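Local coordinates for flavoprotein (Thermotoga maritima, PDB 5V8S), which probably transfers electrons as an FMN-binding flavodiiron oxidoreductase, pairing a flavodoxin domain with a metallo-beta-lactamase-like domain that carries a mu-oxo-diiron centre, at residues L323-S328 against K353-F358; I382-E387 against E399-L404; K267-Y272 against P318-L323; P308-I313 against R339-E344. The protein carries 1 engineered substitution. All coordinates share one frame; numbering follows the deposited sequence. Where two conformers were deposited one is given.

Contact 1. Residues L323-S328 against K353-F358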
# COMPACT_ATOMS: atom_id res chain seq x y z
N LEU A 323 15.18 3.83 -14.64
CA LEU A 323 14.06 4.29 -13.82
C LEU A 323 14.28 5.74 -13.44
O LEU A 323 15.41 6.20 -13.25
CB LEU A 323 13.93 3.48 -12.52
CG LEU A 323 13.85 1.96 -12.64
CD1 LEU A 323 13.66 1.33 -11.27
CD2 LEU A 323 12.72 1.57 -13.58
N ILE A 324 13.18 6.48 -13.33
CA ILE A 324 13.22 7.85 -12.86
C ILE A 324 12.23 7.96 -11.71
O ILE A 324 11.06 7.60 -11.87
CB ILE A 324 12.87 8.88 -13.95
CG1 ILE A 324 13.92 8.83 -15.06
CG2 ILE A 324 12.81 10.29 -13.34
CD1 ILE A 324 13.80 9.90 -16.05
N PHE A 325 12.69 8.48 -10.57
CA PHE A 325 11.87 8.63 -9.38
C PHE A 325 11.65 10.11 -9.08
O PHE A 325 12.58 10.91 -9.20
CB PHE A 325 12.53 7.97 -8.17
CG PHE A 325 12.57 6.49 -8.27
CD1 PHE A 325 11.44 5.74 -7.99
CD2 PHE A 325 13.73 5.85 -8.65
CE1 PHE A 325 11.47 4.36 -8.11
CE2 PHE A 325 13.77 4.48 -8.77
CZ PHE A 325 12.64 3.73 -8.49
N GLY A 326 10.42 10.47 -8.73
CA GLY A 326 10.11 11.78 -8.20
C GLY A 326 9.57 11.62 -6.78
O GLY A 326 8.58 10.91 -6.59
N VAL A 327 10.21 12.26 -5.80
CA VAL A 327 10.02 11.95 -4.39
C VAL A 327 9.58 13.21 -3.65
O VAL A 327 10.33 14.19 -3.57
CB VAL A 327 11.31 11.38 -3.78
CG1 VAL A 327 11.11 11.07 -2.34
CG2 VAL A 327 11.78 10.16 -4.57
N SER A 328 8.37 13.17 -3.10
CA SER A 328 7.94 14.17 -2.12
C SER A 328 8.61 13.92 -0.78
O SER A 328 8.75 12.78 -0.33
CB SER A 328 6.43 14.08 -1.87
OG SER A 328 5.65 14.37 -3.03
N LYS A 353 20.62 -1.15 -13.11
CA LYS A 353 20.13 -0.22 -14.11
C LYS A 353 20.35 1.21 -13.61
O LYS A 353 20.32 1.46 -12.40
CB LYS A 353 18.63 -0.40 -14.37
CG LYS A 353 18.29 -1.75 -15.01
CD LYS A 353 16.81 -2.05 -15.08
CE LYS A 353 16.52 -3.43 -15.67
NZ LYS A 353 16.78 -3.44 -17.12
N PRO A 354 20.57 2.15 -14.52
CA PRO A 354 20.71 3.54 -14.10
C PRO A 354 19.39 4.16 -13.67
O PRO A 354 18.32 3.80 -14.16
CB PRO A 354 21.25 4.23 -15.36
CG PRO A 354 20.88 3.34 -16.47
CD PRO A 354 20.80 1.96 -15.97
N VAL A 355 19.50 5.12 -12.76
CA VAL A 355 18.35 5.79 -12.16
C VAL A 355 18.64 7.28 -12.07
O VAL A 355 19.77 7.69 -11.80
CB VAL A 355 18.06 5.22 -10.75
CG1 VAL A 355 16.98 5.99 -10.01
CG2 VAL A 355 17.71 3.72 -10.86
N LEU A 356 17.61 8.09 -12.28
CA LEU A 356 17.62 9.50 -11.90
C LEU A 356 16.67 9.68 -10.73
O LEU A 356 15.57 9.11 -10.73
CB LEU A 356 17.10 10.39 -13.03
CG LEU A 356 17.89 10.44 -14.33
CD1 LEU A 356 17.19 11.32 -15.35
CD2 LEU A 356 19.32 10.91 -14.07
N VAL A 357 17.06 10.51 -9.77
CA VAL A 357 16.22 10.86 -8.63
C VAL A 357 15.96 12.36 -8.68
O VAL A 357 16.90 13.15 -8.81
CB VAL A 357 16.84 10.45 -7.29
CG1 VAL A 357 15.94 10.92 -6.12
CG2 VAL A 357 17.08 8.96 -7.24
N PHE A 358 14.69 12.73 -8.64
CA PHE A 358 14.24 14.09 -8.42
C PHE A 358 13.56 14.11 -7.07
O PHE A 358 12.70 13.27 -6.79
CB PHE A 358 13.23 14.52 -9.50
CG PHE A 358 13.80 14.62 -10.90
CD1 PHE A 358 14.03 13.48 -11.65
CD2 PHE A 358 14.04 15.84 -11.48
CE1 PHE A 358 14.54 13.59 -12.94
CE2 PHE A 358 14.55 15.94 -12.77
CZ PHE A 358 14.80 14.82 -13.50
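Ile-324 and Leu-356 run alongside each other on one face of the sheet, their CD1 methyls 3.7 Å apart. The other branch of Ile-324 serves Phe-358: CG2, anti to the backbone N, meets CE1 of that ring at 3.7 Å, while Gly-326 stands opposite Phe-358 in the register and adds no side chain. On the reverse face Val-355 CG1 comes up to the edge of the Phe-325 ring, near its plane, 3.5 Å from CD2. Leu-323 CB rests less closely on Val-355 CG2.

Between these two layers runs a regular parallel ladder. Phe-325 is held through both its backbone N and its O, the N donating to Leu-356 O (3.0 Å, 169° at the hydrogen) and the O accepting from Phe-358 N (2.8 Å, 171°). Leu-323 O accepts from Leu-356 N. Bonds Leu-323 N to Pro-354 O and Val-327 N to Phe-358 O close the two ends, the latter more bent at 141°.

These are the two strands of a beta-alpha-beta unit through helix 336-348; 322-327 is the middle strand of the flavodoxin-like sheet and 354-360 its neighbour. Helices 278-292 and 395-409 cover the Ile-324, Leu-356 and Phe-358 face, and strand 381-388 continues the sheet beyond 354-360.

Contact 2. Residues I382-E387 against E399-L404; sequences ILSFTE and EEAISL
Leu-404 CD2 presses into the strand at two neighbouring residues, 3.7 Å from Ser-384 CB and equally close to Leu-383 O; Leu-383 CB follows at 4.0 Å. With CG anti to the backbone N (chi1 -173°), the leucine reaches from the helix across to the strand, and this single methyl does all its touching there. One turn earlier, the small Ala-401 lets the helix come close. Its CB sits 3.7 Å from Thr-386 OG1 and, more distantly, 4.2 Å from Ser-384 OG, so the hydroxyls of the strand face a methyl group and all the contacts between the segments are van der Waals ones.

The arrangement is that of the last strand and last helix of the flavodoxin fold: helix 395-409 runs back almost exactly antiparallel to edge strand 381-388, the axes of the two segments 8.8 Å apart at closest approach and 176° between their directions. Leu-383 and Ser-384 both direct their CB atoms toward the helix. Val-355 bonds to Leu-383 while Val-357 bonds to both Ser-384 and Thr-386, leaving one extra residue in the edge strand; with psi of -38° at Leu-383, this is consistent with a beta bulge.

Ala-401 and Thr-386 form the buried side. Leu-404 touches just as closely and makes the largest contribution to the buried area, yet remains exposed, with Leu-383 and Ser-384 partly so. On another flank of the helix, turned away from the strand, Glu-399 O accepts from both Ser-403 N and Ser-403 OG, which arrive from opposite faces of the carbonyl plane. Ser-403 OG is also hydrogen-bonded to Lys-293 NZ.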
# COMPACT_ATOMS: atom_id res chain seq x y z
N ILE A 382 22.54 5.31 -9.23
CA ILE A 382 21.96 6.65 -9.28
C ILE A 382 22.92 7.57 -10.01
O ILE A 382 24.05 7.79 -9.55
CB ILE A 382 21.66 7.19 -7.87
CG1 ILE A 382 20.68 6.26 -7.14
CG2 ILE A 382 21.09 8.61 -7.99
CD1 ILE A 382 20.53 6.59 -5.67
N LEU A 383 22.48 8.12 -11.14
CA LEU A 383 23.36 8.98 -11.93
C LEU A 383 23.44 10.38 -11.36
O LEU A 383 24.51 11.00 -11.40
CB LEU A 383 22.89 9.06 -13.37
CG LEU A 383 22.76 7.74 -14.10
CD1 LEU A 383 22.40 8.01 -15.56
CD2 LEU A 383 24.06 6.97 -14.01
N SER A 384 22.33 10.90 -10.86
CA SER A 384 22.32 12.23 -10.28
C SER A 384 21.07 12.39 -9.44
O SER A 384 20.10 11.63 -9.57
CB SER A 384 22.34 13.34 -11.34
OG SER A 384 21.13 13.36 -12.08
N PHE A 385 21.11 13.43 -8.61
CA PHE A 385 19.98 13.92 -7.84
C PHE A 385 19.67 15.34 -8.28
O PHE A 385 20.58 16.17 -8.41
CB PHE A 385 20.30 13.92 -6.34
CG PHE A 385 19.21 14.48 -5.50
CD1 PHE A 385 18.18 13.68 -5.06
CD2 PHE A 385 19.19 15.83 -5.18
CE1 PHE A 385 17.15 14.21 -4.28
CE2 PHE A 385 18.17 16.36 -4.42
CZ PHE A 385 17.15 15.55 -3.97
N THR A 386 18.39 15.62 -8.53
CA THR A 386 17.92 16.94 -8.94
C THR A 386 16.85 17.41 -7.97
O THR A 386 15.88 16.69 -7.71
CB THR A 386 17.36 16.91 -10.37
OG1 THR A 386 18.36 16.44 -11.28
CG2 THR A 386 16.90 18.29 -10.81
N GLU A 387 17.00 18.63 -7.49
CA GLU A 387 16.07 19.17 -6.52
C GLU A 387 14.77 19.58 -7.21
O GLU A 387 14.80 20.25 -8.26
CB GLU A 387 16.68 20.39 -5.83
CG GLU A 387 15.80 20.89 -4.71
CD GLU A 387 16.33 22.13 -4.00
OE1 GLU A 387 17.45 22.59 -4.33
OE2 GLU A 387 15.61 22.65 -3.12
N GLU A 399 16.61 19.26 -17.88
CA GLU A 399 17.21 18.86 -19.15
C GLU A 399 18.59 18.26 -18.94
O GLU A 399 18.96 17.30 -19.62
CB GLU A 399 17.27 20.08 -20.08
CG GLU A 399 16.05 20.19 -21.00
CD GLU A 399 16.05 19.12 -22.09
OE1 GLU A 399 14.97 18.62 -22.46
OE2 GLU A 399 17.15 18.79 -22.60
N GLU A 400 19.38 18.82 -18.01
CA GLU A 400 20.70 18.27 -17.72
C GLU A 400 20.60 16.83 -17.25
O GLU A 400 21.41 15.98 -17.65
CB GLU A 400 21.42 19.10 -16.66
CG GLU A 400 22.03 20.38 -17.16
CD GLU A 400 22.66 21.21 -16.05
OE1 GLU A 400 22.49 20.86 -14.86
OE2 GLU A 400 23.32 22.22 -16.38
N ALA A 401 19.62 16.54 -16.39
CA ALA A 401 19.50 15.19 -15.86
C ALA A 401 19.12 14.22 -16.96
O ALA A 401 19.68 13.13 -17.05
CB ALA A 401 18.46 15.16 -14.74
N ILE A 402 18.14 14.59 -17.79
CA ILE A 402 17.74 13.71 -18.87
C ILE A 402 18.89 13.52 -19.86
O ILE A 402 19.11 12.41 -20.38
CB ILE A 402 16.45 14.22 -19.55
CG1 ILE A 402 15.33 14.45 -18.53
CG2 ILE A 402 16.01 13.23 -20.63
CD1 ILE A 402 15.06 13.30 -17.60
N SER A 403 19.65 14.59 -20.15
CA SER A 403 20.81 14.45 -21.03
C SER A 403 21.86 13.52 -20.43
O SER A 403 22.50 12.74 -21.15
CB SER A 403 21.44 15.81 -21.29
OG SER A 403 20.57 16.62 -22.06
N LEU A 404 22.06 13.58 -19.11
CA LEU A 404 22.99 12.67 -18.46
C LEU A 404 22.56 11.23 -18.64
O LEU A 404 23.38 10.35 -18.93
CB LEU A 404 23.08 13.03 -16.97
CG LEU A 404 24.12 12.32 -16.12
CD1 LEU A 404 25.51 12.71 -16.58
CD2 LEU A 404 23.91 12.66 -14.65

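Contact 3. Residues K267-Y272 against P318-L323; sequences KVTVIY and PDSEAL
Lys-267 and Asp-319 form the charged part of this contact. The lysine chain is fully extended and crosses the aspartate at a slant, bringing NZ to 2.8 Å from OD1 of Asp-319 on its syn side, 25° out of the carboxylate plane. A water closes the ring by accepting from Lys-267 NZ and donating to Asp-319 OD2 (2.6 Å). Asp-316 makes a second salt bridge to the same ammonium group.

Side-chain hydroxyls make the next link. Thr-269 OG1, set beside its own backbone N by chi1 of -62°, donates to Ser-320 OG at 2.7 Å, and the serine is in turn hydrogen-bonded to Asp-316 O.

Backbone bonds join the two segments at the start of the parallel pair: Glu-321 N reaches Lys-267 O at 2.8 Å, and Thr-269 N reaches Ala-322 O at a longer 3.2 Å (162° at the hydrogen). Thr-269 and Leu-323 pair as parallel strand neighbours. The carboxylate of Glu-321 turns elsewhere, to Lys-265 NZ and Gly-266 N.

Van der Waals contact is modest. Leu-323 CD2 lies 3.9 Å from Thr-269 CB, and Val-268 CG1 rests at 3.7 Å on Ala-322 O.

Strands 267-273 and 322-327 are the first and third strands of the flavodoxin-like sheet in chain order, neighbours within it. Where they begin to pair, the buried lysine is flanked by two carboxylates, which would probably stabilise its positive charge, and the buried hydroxyls of Thr-269 and Ser-320 are linked in a donor chain ending on a main-chain carbonyl.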
# COMPACT_ATOMS: atom_id res chain seq x y z
N LYS A 267 12.76 2.34 -23.49
CA LYS A 267 11.81 2.24 -22.39
C LYS A 267 12.41 2.80 -21.10
O LYS A 267 13.46 2.35 -20.63
CB LYS A 267 11.38 0.78 -22.17
CG LYS A 267 10.38 0.66 -21.02
CD LYS A 267 9.71 -0.70 -21.00
CE LYS A 267 8.76 -0.84 -19.83
NZ LYS A 267 8.09 -2.18 -19.79
N VAL A 268 11.71 3.76 -20.50
CA VAL A 268 12.05 4.31 -19.19
C VAL A 268 10.78 4.28 -18.36
O VAL A 268 9.71 4.65 -18.84
CB VAL A 268 12.60 5.75 -19.33
CG1 VAL A 268 12.82 6.39 -17.97
CG2 VAL A 268 13.90 5.74 -20.13
N THR A 269 10.89 3.83 -17.11
CA THR A 269 9.74 3.83 -16.21
C THR A 269 9.90 4.95 -15.19
O THR A 269 10.95 5.06 -14.54
CB THR A 269 9.50 2.46 -15.56
OG1 THR A 269 9.23 1.49 -16.58
CG2 THR A 269 8.31 2.47 -14.64
N VAL A 270 8.88 5.79 -15.09
CA VAL A 270 8.89 7.00 -14.26
C VAL A 270 7.87 6.77 -13.15
O VAL A 270 6.69 6.51 -13.42
CB VAL A 270 8.50 8.23 -15.08
CG1 VAL A 270 8.56 9.49 -14.22
CG2 VAL A 270 9.39 8.36 -16.30
N ILE A 271 8.33 6.89 -11.91
CA ILE A 271 7.54 6.55 -10.74
C ILE A 271 7.64 7.72 -9.77
O ILE A 271 8.74 8.05 -9.33
CB ILE A 271 8.05 5.26 -10.06
CG1 ILE A 271 8.04 4.08 -11.02
CG2 ILE A 271 7.23 4.95 -8.81
CD1 ILE A 271 8.97 2.99 -10.57
N TYR A 272 6.50 8.31 -9.41
CA TYR A 272 6.57 9.45 -8.51
C TYR A 272 5.32 9.59 -7.66
O TYR A 272 4.24 9.10 -8.00
CB TYR A 272 6.83 10.76 -9.28
CG TYR A 272 5.77 11.22 -10.24
CD1 TYR A 272 5.75 10.77 -11.56
CD2 TYR A 272 4.86 12.21 -9.89
CE1 TYR A 272 4.80 11.22 -12.45
CE2 TYR A 272 3.91 12.67 -10.79
CZ TYR A 272 3.90 12.20 -12.08
OH TYR A 272 2.98 12.67 -13.00
N PRO A 318 11.80 -4.93 -15.29
CA PRO A 318 12.88 -5.73 -15.91
C PRO A 318 13.35 -5.25 -17.27
O PRO A 318 14.56 -5.26 -17.53
CB PRO A 318 12.30 -7.14 -15.97
CG PRO A 318 11.31 -7.19 -14.85
CD PRO A 318 10.69 -5.79 -14.86
N ASP A 319 12.44 -4.85 -18.16
CA ASP A 319 12.85 -4.43 -19.49
C ASP A 319 12.94 -2.92 -19.64
O ASP A 319 13.03 -2.43 -20.75
CB ASP A 319 12.00 -5.08 -20.59
CG ASP A 319 10.57 -4.65 -20.58
OD1 ASP A 319 10.11 -4.05 -19.59
OD2 ASP A 319 9.88 -4.91 -21.59
N SER A 320 12.92 -2.18 -18.54
CA SER A 320 13.24 -0.76 -18.63
C SER A 320 14.75 -0.54 -18.77
O SER A 320 15.55 -1.23 -18.14
CB SER A 320 12.79 -0.05 -17.35
OG SER A 320 11.38 -0.01 -17.27
N GLU A 321 15.14 0.43 -19.60
CA GLU A 321 16.54 0.81 -19.64
C GLU A 321 16.96 1.53 -18.37
O GLU A 321 18.12 1.44 -17.94
CB GLU A 321 16.83 1.75 -20.81
CG GLU A 321 16.71 1.16 -22.18
CD GLU A 321 17.48 2.01 -23.18
OE1 GLU A 321 18.73 1.96 -23.14
OE2 GLU A 321 16.86 2.75 -23.97
N ALA A 322 16.02 2.27 -17.77
CA ALA A 322 16.32 3.12 -16.63
C ALA A 322 15.03 3.40 -15.89
O ALA A 322 13.93 3.25 -16.43
CB ALA A 322 16.94 4.46 -17.07
N LEU A 323 15.18 3.83 -14.64
CA LEU A 323 14.06 4.29 -13.82
C LEU A 323 14.28 5.74 -13.44
O LEU A 323 15.41 6.20 -13.25
CB LEU A 323 13.93 3.48 -12.52
CG LEU A 323 13.85 1.96 -12.64
CD1 LEU A 323 13.66 1.33 -11.27
CD2 LEU A 323 12.72 1.57 -13.58
O HOH W 1 7.49 -4.12 -22.17

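Contact 4. Residues P308-I313 against R339-E344; sequences PAISEI and RFTLLE
Thr-341 OG1 is hydrogen-bonded to Leu-337 O, one turn back in its own helix, and with that bond made it presents itself to the other segment only as a packing surface: Ile-310 CD1, in the conformer described, one of two modelled, comes to 3.6 Å from it. The threonine's second branch, CG2, meets Ile-313 CD1 at 4.1 Å, the two side chains crossing at about a right angle. Thr-341 thus touches isoleucines from two places on the facing helix.

Ile-310 does most of the work from the opposite side. Its CG1 approaches the Phe-340 ring at the edge, near its plane, 3.7 Å from CE2, with CG2 close behind at 3.9 Å from the same atom. With CG anti to the backbone N (chi1 -177°), the ring extends toward Ile-310. One ring face is partly covered by Glu-344 CG of the same helix, 3.8 Å above the plane and offset toward the rim.

Both helices belong to the flavodoxin-like alpha/beta sandwich, on the sheet face that carries Phe-325 and Leu-323. Helix 310-316 precedes strand 322-327 and helix 336-348 follows it, so the contact brings together the helices on either side of that strand in the sequence. Ala-309 is the N-cap residue of the first, and Ile-310 N is hydrogen-bonded to Glu-45 OE2.

The carboxylate of Glu-344 leads away from Ile-310 to the subunit interface, where Arg-339 of the second subunit pairs with it in a salt bridge. Phe-340 also packs on Arg-339 of the second subunit, and its nearest side-chain atom is about 3 Å from a bound methylpentanediol, probably from the crystallisation liquor.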
# COMPACT_ATOMS: atom_id res chain seq x y z
N PRO A 308 -1.51 3.77 -8.50
CA PRO A 308 -1.19 2.59 -9.31
C PRO A 308 -1.13 1.32 -8.48
O PRO A 308 -0.90 1.34 -7.27
CB PRO A 308 0.19 2.90 -9.88
CG PRO A 308 0.74 3.94 -9.02
CD PRO A 308 -0.40 4.73 -8.50
N ALA A 309 -1.29 0.21 -9.17
CA ALA A 309 -1.06 -1.10 -8.59
C ALA A 309 0.44 -1.38 -8.53
O ALA A 309 1.14 -1.25 -9.53
CB ALA A 309 -1.74 -2.17 -9.43
N ILE A 310 0.90 -1.83 -7.37
CA ILE A 310 2.33 -2.09 -7.22
C ILE A 310 2.77 -3.25 -8.12
O ILE A 310 3.91 -3.27 -8.60
CB ILE A 310 2.67 -2.31 -5.74
CG1 ILE A 310 1.97 -1.26 -4.86
CG2 ILE A 310 4.18 -2.29 -5.52
CD1 ILE A 310 2.30 0.20 -5.15
N SER A 311 1.87 -4.21 -8.40
CA SER A 311 2.20 -5.31 -9.31
C SER A 311 2.46 -4.82 -10.73
O SER A 311 3.26 -5.43 -11.45
CB SER A 311 1.07 -6.34 -9.29
OG SER A 311 -0.13 -5.79 -9.82
N GLU A 312 1.79 -3.75 -11.15
CA GLU A 312 2.01 -3.20 -12.48
C GLU A 312 3.32 -2.43 -12.56
O GLU A 312 4.02 -2.50 -13.57
CB GLU A 312 0.84 -2.31 -12.86
CG GLU A 312 -0.45 -3.05 -13.08
CD GLU A 312 -0.40 -3.93 -14.32
OE1 GLU A 312 0.08 -3.45 -15.37
OE2 GLU A 312 -0.86 -5.09 -14.26
N ILE A 313 3.66 -1.67 -11.53
CA ILE A 313 4.98 -1.05 -11.48
C ILE A 313 6.06 -2.11 -11.63
O ILE A 313 6.98 -1.98 -12.44
CB ILE A 313 5.15 -0.25 -10.17
CG1 ILE A 313 4.15 0.91 -10.13
CG2 ILE A 313 6.58 0.28 -10.06
CD1 ILE A 313 4.07 1.62 -8.79
N ARG A 339 7.79 4.67 -0.15
CA ARG A 339 8.58 3.71 0.63
C ARG A 339 8.20 2.28 0.27
O ARG A 339 9.07 1.45 -0.01
CB ARG A 339 8.39 3.94 2.13
CG ARG A 339 9.29 3.05 2.97
CD ARG A 339 8.87 3.02 4.43
NE ARG A 339 7.56 2.43 4.61
CZ ARG A 339 6.51 3.02 5.17
NH1 ARG A 339 6.60 4.25 5.65
NH2 ARG A 339 5.36 2.36 5.27
N PHE A 340 6.90 1.97 0.28
CA PHE A 340 6.46 0.62 -0.04
C PHE A 340 6.95 0.22 -1.43
O PHE A 340 7.46 -0.88 -1.62
CB PHE A 340 4.93 0.54 0.03
CG PHE A 340 4.37 -0.84 -0.21
CD1 PHE A 340 4.25 -1.75 0.82
CD2 PHE A 340 3.96 -1.23 -1.48
CE1 PHE A 340 3.74 -3.01 0.60
CE2 PHE A 340 3.45 -2.49 -1.69
CZ PHE A 340 3.33 -3.38 -0.65
N THR A 341 6.79 1.11 -2.40
CA THR A 341 7.19 0.82 -3.77
C THR A 341 8.69 0.57 -3.86
O THR A 341 9.12 -0.42 -4.47
CB THR A 341 6.77 1.97 -4.68
OG1 THR A 341 5.35 2.09 -4.66
CG2 THR A 341 7.22 1.72 -6.15
N LEU A 342 9.50 1.45 -3.26
CA LEU A 342 10.95 1.27 -3.29
C LEU A 342 11.37 -0.02 -2.61
O LEU A 342 12.23 -0.75 -3.11
CB LEU A 342 11.64 2.46 -2.61
CG LEU A 342 11.55 3.78 -3.39
CD1 LEU A 342 12.11 4.91 -2.56
CD2 LEU A 342 12.26 3.70 -4.72
N LEU A 343 10.77 -0.33 -1.45
CA LEU A 343 11.14 -1.57 -0.78
C LEU A 343 10.77 -2.79 -1.61
O LEU A 343 11.52 -3.77 -1.63
CB LEU A 343 10.49 -1.66 0.61
CG LEU A 343 11.02 -0.69 1.66
CD1 LEU A 343 10.21 -0.79 2.95
CD2 LEU A 343 12.47 -0.96 1.95
N GLU A 344 9.62 -2.76 -2.30
CA GLU A 344 9.27 -3.89 -3.15
C GLU A 344 10.13 -3.97 -4.40
O GLU A 344 10.42 -5.09 -4.86
CB GLU A 344 7.79 -3.89 -3.50
CG GLU A 344 6.88 -4.06 -2.28
CD GLU A 344 7.24 -5.24 -1.45
OE1 GLU A 344 7.52 -6.32 -2.02
OE2 GLU A 344 7.25 -5.10 -0.21

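Contacts 1 and 3 share Leu-323 and strand 322-327 and lie within the sheet itself, about 9 Å apart between centres; both are buried, but contact 1 is a regular backbone hydrogen-bond ladder between apolar side chains and contact 3 a charged and hydroxyl-rich start of a strand pair. Contact 2 packs a helix on the edge strand of the same sheet, which is joined to contact 1 by the hydrogen bond of Leu-383 N to Val-355 O, and is the only partly exposed one. Contact 4 lies on the sheet face opposite helix 395-409: Leu-342 packs on Phe-325 and Ile-313 on Ile-271. Although buried, contact 4 alone meets the second subunit. Contacts 2 and 4 have no polar bonds of their own across the segments.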